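Local coordinates for protein nucleotidyl transferase (Methanothermobacter thermautotrophicus, PDB 6PLJ) that probably transfers nucleotidyl groups, with a likely part in pseudomurein cell wall synthesis, at residues Glu48-Lys52 with Leu53-Leu57; Ala65-Lys68 with Ala69-Ala73; Val101-Pro105 with Val106-Leu110. All blocks are in the same frame, centred on the assembly; numbering follows the deposited sequence.

Contact 1 (Glu48-Lys52 with Leu53-Leu57); sequences EPVHK and LLLPL
A short 3-10 turn at Lys-52 to Leu-54, between helix 36-44 and strand 56-57 of the MobA-like fold, brings Val-50 and His-51 against the three leucines that follow Lys-52. The turn is fixed by Leu-54 N donating to His-51 O at 2.8 Å, with an N-H...O angle of 156°. A weak bond from Leu-55 N to Lys-52 O, 3.4 Å, continues the turn.

Outside it, Val-50 crosses Leu-55, with Val-50 CB 3.8 Å from Leu-55 CD2, while Val-50 CG1 also meets Leu-54 CB at 4.0 Å. Leu-55 presents that methyl because its CG lies anti to the carbonyl carbon (chi1 -76°); its other methyl, CD1, lies 4.0 Å from Lys-52 CA. Cutting Leu-55 back to an alanine removes CD2 from beside Val-50 CB and is likely to open a gap against Met-38 and Tyr-226.

At the start of the turn, the His-51 ring runs alongside Leu-53, and NE2 of His-51 comes within 3.9 Å of Leu-53 CG. The backbone N of Leu-53 sits over one ring face, offset toward the rim. Lys-52 extends beyond CG to a salt bridge of NZ with Asp-132.

His-84 meets the His-51 ring edge-to-face. Backbone bonds between Leu-53 and Ile-63 and between Leu-55 and Val-62 tie the turn to the start of helix 62-72, and Leu-55 also packs on helices 36-44 and 223-236.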
loop_
_atom_site.group_PDB
_atom_site.type_symbol
_atom_site.label_atom_id
_atom_site.label_comp_id
_atom_site.label_asym_id
_atom_site.label_seq_id
_atom_site.Cartn_x
_atom_site.Cartn_y
_atom_site.Cartn_z
ATOM N N GLU A 48 18.512 -9.901 -15.441
ATOM C CA GLU A 48 19.116 -8.878 -14.587
ATOM C C GLU A 48 18.060 -8.427 -13.576
ATOM O O GLU A 48 16.979 -8.016 -13.981
ATOM C CB GLU A 48 19.630 -7.687 -15.401
ATOM C CG GLU A 48 20.908 -7.996 -16.195
ATOM C CD GLU A 48 22.080 -8.445 -15.327
ATOM O OE1 GLU A 48 22.256 -7.914 -14.207
ATOM O OE2 GLU A 48 22.834 -9.345 -15.763
ATOM N N PRO A 49 18.354 -8.538 -12.265
ATOM C CA PRO A 49 17.325 -8.124 -11.314
ATOM C C PRO A 49 17.044 -6.635 -11.364
ATOM O O PRO A 49 17.914 -5.814 -11.680
ATOM C CB PRO A 49 17.909 -8.530 -9.952
ATOM C CG PRO A 49 18.889 -9.597 -10.271
ATOM C CD PRO A 49 19.489 -9.157 -11.567
ATOM N N VAL A 50 15.782 -6.314 -11.114
ATOM C CA VAL A 50 15.303 -4.942 -11.061
ATOM C C VAL A 50 14.450 -4.913 -9.791
ATOM O O VAL A 50 13.694 -5.840 -9.551
ATOM C CB VAL A 50 14.440 -4.614 -12.303
ATOM C CG1 VAL A 50 13.791 -3.242 -12.184
ATOM C CG2 VAL A 50 15.261 -4.695 -13.587
ATOM N N HIS A 51 14.621 -3.888 -8.959
ATOM C CA HIS A 51 13.771 -3.700 -7.793
ATOM C C HIS A 51 12.311 -3.616 -8.235
ATOM O O HIS A 51 11.988 -2.936 -9.211
ATOM C CB HIS A 51 14.186 -2.430 -7.064
ATOM C CG HIS A 51 13.418 -2.163 -5.807
ATOM N ND1 HIS A 51 13.219 -3.112 -4.833
ATOM C CD2 HIS A 51 12.869 -1.020 -5.334
ATOM C CE1 HIS A 51 12.536 -2.580 -3.832
ATOM N NE2 HIS A 51 12.324 -1.311 -4.111
ATOM N N LYS A 52 11.449 -4.287 -7.484
ATOM C CA LYS A 52 10.036 -4.467 -7.857
ATOM C C LYS A 52 9.331 -3.179 -8.225
ATOM O O LYS A 52 8.506 -3.163 -9.129
ATOM C CB LYS A 52 9.275 -5.178 -6.747
ATOM C CG LYS A 52 9.219 -4.469 -5.402
ATOM C CD LYS A 52 8.703 -5.371 -4.291
ATOM C CE LYS A 52 8.907 -4.700 -2.942
ATOM N NZ LYS A 52 8.202 -5.305 -1.782
ATOM N N LEU A 53 9.647 -2.105 -7.516
ATOM C CA LEU A 53 8.947 -0.845 -7.725
ATOM C C LEU A 53 9.298 -0.188 -9.042
ATOM O O LEU A 53 8.550 0.681 -9.517
ATOM C CB LEU A 53 9.240 0.120 -6.578
ATOM C CG LEU A 53 8.758 -0.332 -5.210
ATOM C CD1 LEU A 53 8.952 0.813 -4.239
ATOM C CD2 LEU A 53 7.301 -0.780 -5.228
ATOM N N LEU A 54 10.417 -0.598 -9.637
ATOM C CA LEU A 54 10.919 0.001 -10.864
ATOM C C LEU A 54 10.653 -0.845 -12.104
ATOM O O LEU A 54 11.041 -0.456 -13.215
ATOM C CB LEU A 54 12.419 0.246 -10.714
ATOM C CG LEU A 54 12.840 1.054 -9.489
ATOM C CD1 LEU A 54 14.360 1.048 -9.331
ATOM C CD2 LEU A 54 12.283 2.455 -9.559
ATOM N N LEU A 55 9.991 -1.985 -11.934
ATOM C CA LEU A 55 9.610 -2.807 -13.068
ATOM C C LEU A 55 8.570 -2.102 -13.918
ATOM O O LEU A 55 7.758 -1.333 -13.409
ATOM C CB LEU A 55 9.075 -4.163 -12.603
ATOM C CG LEU A 55 10.136 -5.163 -12.147
ATOM C CD1 LEU A 55 9.447 -6.293 -11.414
ATOM C CD2 LEU A 55 10.940 -5.675 -13.325
ATOM N N PRO A 56 8.590 -2.354 -15.234
ATOM C CA PRO A 56 7.692 -1.629 -16.110
ATOM C C PRO A 56 6.281 -2.142 -16.015
ATOM O O PRO A 56 6.048 -3.356 -15.951
ATOM C CB PRO A 56 8.239 -1.927 -17.504
ATOM C CG PRO A 56 8.909 -3.228 -17.362
ATOM C CD PRO A 56 9.517 -3.211 -15.993
ATOM N N LEU A 57 5.349 -1.202 -16.052
ATOM C CA LEU A 57 3.954 -1.496 -15.997
ATOM C C LEU A 57 3.177 -0.314 -16.574
ATOM O O LEU A 57 3.379 0.819 -16.127
ATOM C CB LEU A 57 3.569 -1.704 -14.529
ATOM C CG LEU A 57 2.363 -2.560 -14.263
ATOM C CD1 LEU A 57 2.632 -4.006 -14.668
ATOM C CD2 LEU A 57 2.020 -2.448 -12.778
#

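Contact 2 (Ala65-Lys68 with Ala69-Ala73); sequences ATVK and AVLSA. With EDO (1,2-ethanediol), chain C.
Helix 62-72, which packs on the central sheet of this alpha/beta domain, carries the i to i+4 contacts that join Ala-65 to Lys-68 with the residues that follow. The backbone bonds come first: Ala-69 N to Ala-65 O, Val-70 N to Thr-66 O (both 3.1 Å) and Leu-71 N to Val-67 O at 2.9 Å, the last with an N-H...O angle of 171°.

Apolar packing follows the same spacing. Val-67 and Leu-71 run alongside each other from the same helix face, CG1 of Val-67 reaching CD1 of Leu-71 at 4.0 Å. Val-67 also touches Val-80, and Val-70 packs on Ala-27 and Val-29, so this face rests on strands 25-31 and 77-82. Ala-69 and Val-70 in turn meet Leu-141 of helix 138-147.

Among the polar groups, Thr-66 OG1 bonds to Gly-131 O, while Ala-73 O accepts O1 of a 1,2-ethanediol, probably from the crystallisation liquor. With its OG anti to the carbonyl carbon (chi1 -63°), Ser-72 reaches back to Lys-68 O, which takes two bonds of 2.9 Å, from Ser-72 OG and Ser-72 N, on opposite faces of the carbonyl plane.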
loop_
_atom_site.group_PDB
_atom_site.type_symbol
_atom_site.label_atom_id
_atom_site.label_comp_id
_atom_site.label_asym_id
_atom_site.label_seq_id
_atom_site.Cartn_x
_atom_site.Cartn_y
_atom_site.Cartn_z
ATOM N N ALA A 65 2.409 3.329 -11.170
ATOM C CA ALA A 65 1.071 2.752 -11.294
ATOM C C ALA A 65 0.295 2.809 -9.984
ATOM O O ALA A 65 -0.876 3.188 -9.953
ATOM C CB ALA A 65 1.149 1.336 -11.812
ATOM N N THR A 66 0.950 2.441 -8.892
ATOM C CA THR A 66 0.308 2.489 -7.584
ATOM C C THR A 66 -0.110 3.907 -7.223
ATOM O O THR A 66 -1.235 4.127 -6.797
ATOM C CB THR A 66 1.228 1.950 -6.495
ATOM O OG1 THR A 66 1.504 0.581 -6.783
ATOM C CG2 THR A 66 0.600 2.063 -5.124
ATOM N N VAL A 67 0.802 4.850 -7.382
ATOM C CA VAL A 67 0.533 6.240 -7.016
ATOM C C VAL A 67 -0.598 6.809 -7.879
ATOM O O VAL A 67 -1.493 7.473 -7.359
ATOM C CB VAL A 67 1.805 7.097 -7.105
ATOM C CG1 VAL A 67 1.483 8.585 -6.992
ATOM C CG2 VAL A 67 2.790 6.665 -6.018
ATOM N N LYS A 68 -0.576 6.510 -9.174
ATOM C CA LYS A 68 -1.639 6.971 -10.049
ATOM C C LYS A 68 -3.006 6.482 -9.579
ATOM O O LYS A 68 -3.970 7.242 -9.572
ATOM C CB LYS A 68 -1.395 6.509 -11.482
ATOM C CG LYS A 68 -2.448 6.936 -12.483
ATOM C CD LYS A 68 -2.558 8.442 -12.559
ATOM C CE LYS A 68 -3.653 8.865 -13.512
ATOM N NZ LYS A 68 -3.582 10.319 -13.734
ATOM N N ALA A 69 -3.095 5.216 -9.181
ATOM C CA ALA A 69 -4.364 4.677 -8.667
ATOM C C ALA A 69 -4.845 5.396 -7.411
ATOM O O ALA A 69 -6.032 5.711 -7.271
ATOM C CB ALA A 69 -4.252 3.189 -8.434
ATOM N N VAL A 70 -3.908 5.666 -6.505
ATOM C CA VAL A 70 -4.205 6.368 -5.263
ATOM C C VAL A 70 -4.703 7.798 -5.550
ATOM O O VAL A 70 -5.718 8.244 -5.004
ATOM C CB VAL A 70 -2.949 6.368 -4.370
ATOM C CG1 VAL A 70 -3.067 7.328 -3.226
ATOM C CG2 VAL A 70 -2.674 4.947 -3.871
ATOM N N LEU A 71 -4.005 8.508 -6.419
ATOM C CA LEU A 71 -4.443 9.864 -6.788
ATOM C C LEU A 71 -5.785 9.832 -7.489
ATOM O O LEU A 71 -6.669 10.683 -7.223
ATOM C CB LEU A 71 -3.384 10.552 -7.634
ATOM C CG LEU A 71 -2.089 10.981 -6.920
ATOM C CD1 LEU A 71 -1.071 11.499 -7.916
ATOM C CD2 LEU A 71 -2.348 12.019 -5.836
ATOM N N SER A 72 -5.992 8.823 -8.332
ATOM C CA SER A 72 -7.284 8.697 -9.016
ATOM C C SER A 72 -8.448 8.341 -8.086
ATOM O O SER A 72 -9.601 8.461 -8.483
ATOM C CB SER A 72 -7.180 7.678 -10.145
ATOM O OG SER A 72 -6.253 8.130 -11.112
ATOM N N ALA A 73 -8.160 7.911 -6.849
ATOM C CA ALA A 73 -9.180 7.599 -5.878
ATOM C C ALA A 73 -9.736 8.835 -5.181
ATOM O O ALA A 73 -10.601 8.695 -4.324
ATOM C CB ALA A 73 -8.643 6.617 -4.839
HETATM C C1 EDO C . -11.586 9.459 -1.367
HETATM O O1 EDO C . -12.055 10.177 -2.515
HETATM C C2 EDO C . -12.776 8.931 -0.574
HETATM O O2 EDO C . -13.752 9.966 -0.425
#

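Contact 3 (Val101-Pro105 with Val106-Leu110); sequences VRNDP and VDVPL. With EDO (1,2-ethanediol), chain D.
Asn-103 and Val-108 make the close part of this turn, which carries the chain from the end of edge strand 99-102 to helix 110-120 in the alpha/beta fold. Their side chains cross, and CG2 of Val-108 approaches the amide at ND2 of Asn-103 to 3.4 Å and at CG to 3.6 Å. The amide is brought there by a CG set anti to the carbonyl carbon (chi1 -73°). Its ND2 is also hydrogen-bonded to Ser-113 OG, a bond that holds the amide where the Val-108 methyl packs against it.

CG1 of Val-106 lies 3.4 Å from the carbonyl O of Asn-103, just past the strand, and CG1 of Val-108 lies 3.7 Å from Pro-105 O. The cis peptide bond before Pro-105 probably helps the chain to turn here.

The outer side is looser. Pro-105, Val-106 and Asp-107 are exposed, and Asp-107 is the centre of an inverse gamma turn, closed by a weak bond from Val-108 N to Val-106 O at 2.9 Å. Asp-107 OD1 makes a salt bridge with Arg-34, and O2 of a 1,2-ethanediol, probably from the crystallisation liquor, donates to Val-108 O at 3.0 Å.

The segments thus meet through methyls against polar atoms, and the firm polar bonds of Asn-103 and Asp-107 lead elsewhere, to Ser-113 and Arg-34. The shape of this turn therefore probably depends on those neighbours as well as on its cis proline.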
loop_
_atom_site.group_PDB
_atom_site.type_symbol
_atom_site.label_atom_id
_atom_site.label_comp_id
_atom_site.label_asym_id
_atom_site.label_seq_id
_atom_site.Cartn_x
_atom_site.Cartn_y
_atom_site.Cartn_z
ATOM N N VAL A 101 8.638 11.578 1.600
ATOM C CA VAL A 101 9.395 11.574 2.847
ATOM C C VAL A 101 10.231 10.321 2.878
ATOM O O VAL A 101 9.763 9.243 2.542
ATOM C CB VAL A 101 8.528 11.698 4.117
ATOM C CG1 VAL A 101 7.864 13.071 4.141
ATOM C CG2 VAL A 101 7.491 10.599 4.237
ATOM N N ARG A 102 11.494 10.474 3.254
ATOM C CA ARG A 102 12.416 9.351 3.219
ATOM C C ARG A 102 12.629 8.803 4.628
ATOM O O ARG A 102 12.783 9.565 5.598
ATOM C CB ARG A 102 13.720 9.793 2.560
ATOM C CG ARG A 102 14.542 8.652 2.010
ATOM C CD ARG A 102 15.865 9.157 1.461
ATOM N NE ARG A 102 15.783 9.754 0.126
ATOM C CZ ARG A 102 16.856 10.070 -0.603
ATOM N NH1 ARG A 102 18.084 9.872 -0.116
ATOM N NH2 ARG A 102 16.724 10.595 -1.812
ATOM N N ASN A 103 12.624 7.491 4.733
ATOM C CA ASN A 103 13.014 6.913 6.028
ATOM C C ASN A 103 14.526 7.119 6.159
ATOM O O ASN A 103 15.240 6.751 5.286
ATOM C CB ASN A 103 12.795 5.401 6.071
ATOM C CG ASN A 103 11.347 4.991 6.169
ATOM O OD1 ASN A 103 10.560 5.649 6.839
ATOM N ND2 ASN A 103 11.025 3.879 5.563
ATOM N N ASP A 104 14.956 7.651 7.275
ATOM C CA ASP A 104 16.383 7.777 7.595
ATOM C C ASP A 104 16.487 7.629 9.107
ATOM O O ASP A 104 16.137 8.579 9.822
ATOM C CB ASP A 104 16.924 9.132 7.113
ATOM C CG ASP A 104 18.427 9.308 7.369
ATOM O OD1 ASP A 104 19.117 8.323 7.722
ATOM O OD2 ASP A 104 18.914 10.450 7.194
ATOM N N PRO A 105 16.946 6.476 9.621
ATOM C CA PRO A 105 17.557 5.363 8.851
ATOM C C PRO A 105 16.600 4.555 7.969
ATOM O O PRO A 105 15.394 4.535 8.224
ATOM C CB PRO A 105 18.131 4.458 9.955
ATOM C CG PRO A 105 17.250 4.721 11.131
ATOM C CD PRO A 105 16.974 6.201 11.071
ATOM N N VAL A 106 17.150 3.898 6.944
ATOM C CA VAL A 106 16.327 3.159 5.974
ATOM C C VAL A 106 15.868 1.779 6.408
ATOM O O VAL A 106 14.919 1.269 5.847
ATOM C CB VAL A 106 16.972 2.981 4.564
ATOM C CG1 VAL A 106 17.226 4.313 3.910
ATOM C CG2 VAL A 106 18.235 2.105 4.601
ATOM N N ASP A 107 16.537 1.140 7.359
ATOM C CA ASP A 107 16.189 -0.238 7.658
ATOM C C ASP A 107 15.094 -0.275 8.732
ATOM O O ASP A 107 15.343 -0.640 9.880
ATOM C CB ASP A 107 17.431 -1.036 8.037
ATOM C CG ASP A 107 17.122 -2.486 8.326
ATOM O OD1 ASP A 107 16.422 -3.134 7.529
ATOM O OD2 ASP A 107 17.556 -2.985 9.385
ATOM N N VAL A 108 13.885 0.131 8.336
ATOM C CA VAL A 108 12.705 0.090 9.226
ATOM C C VAL A 108 11.587 -0.721 8.571
ATOM O O VAL A 108 11.494 -0.783 7.349
ATOM C CB VAL A 108 12.211 1.500 9.644
ATOM C CG1 VAL A 108 13.340 2.284 10.296
ATOM C CG2 VAL A 108 11.616 2.283 8.472
ATOM N N PRO A 109 10.743 -1.367 9.387
ATOM C CA PRO A 109 9.691 -2.191 8.820
ATOM C C PRO A 109 8.503 -1.383 8.307
ATOM O O PRO A 109 8.452 -0.146 8.481
ATOM C CB PRO A 109 9.281 -3.064 9.994
ATOM C CG PRO A 109 9.498 -2.186 11.168
ATOM C CD PRO A 109 10.759 -1.436 10.855
ATOM N N LEU A 110 7.564 -2.089 7.689
ATOM C CA LEU A 110 6.412 -1.475 7.010
ATOM C C LEU A 110 5.609 -0.582 7.928
ATOM O O LEU A 110 5.235 0.520 7.540
ATOM C CB LEU A 110 5.491 -2.554 6.425
ATOM C CG LEU A 110 4.264 -2.046 5.664
ATOM C CD1 LEU A 110 4.709 -1.140 4.527
ATOM C CD2 LEU A 110 3.416 -3.192 5.124
HETATM C C1 EDO D . 12.492 -4.047 4.805
HETATM O O1 EDO D . 11.736 -4.328 3.631
HETATM C C2 EDO D . 13.310 -2.788 4.586
HETATM O O2 EDO D . 13.617 -2.193 5.844
#

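Overall arrangement
Contacts 1 and 2 are partly buried, whereas contact 3 lies at the surface; all three belong to the MobA-like domain. Contact 1 precedes contact 2 in the chain and touches it, Leu-57 CD2 lying 4.0 Å from Ala-65 CB, so contact 1 packs against the helix that contact 2 is built from. Contact 3 stands apart, its nearest atoms about 8 Å from contact 1 and about 11 Å from contact 2, yet it begins at the outermost strand, 99-102, of the sheet on which helix 62-72 packs. The chemistry follows the place: regular helical bonds with apolar packing in contact 2, a single 3-10 turn lined by leucines in contact 1, and methyl-to-polar contacts in contact 3.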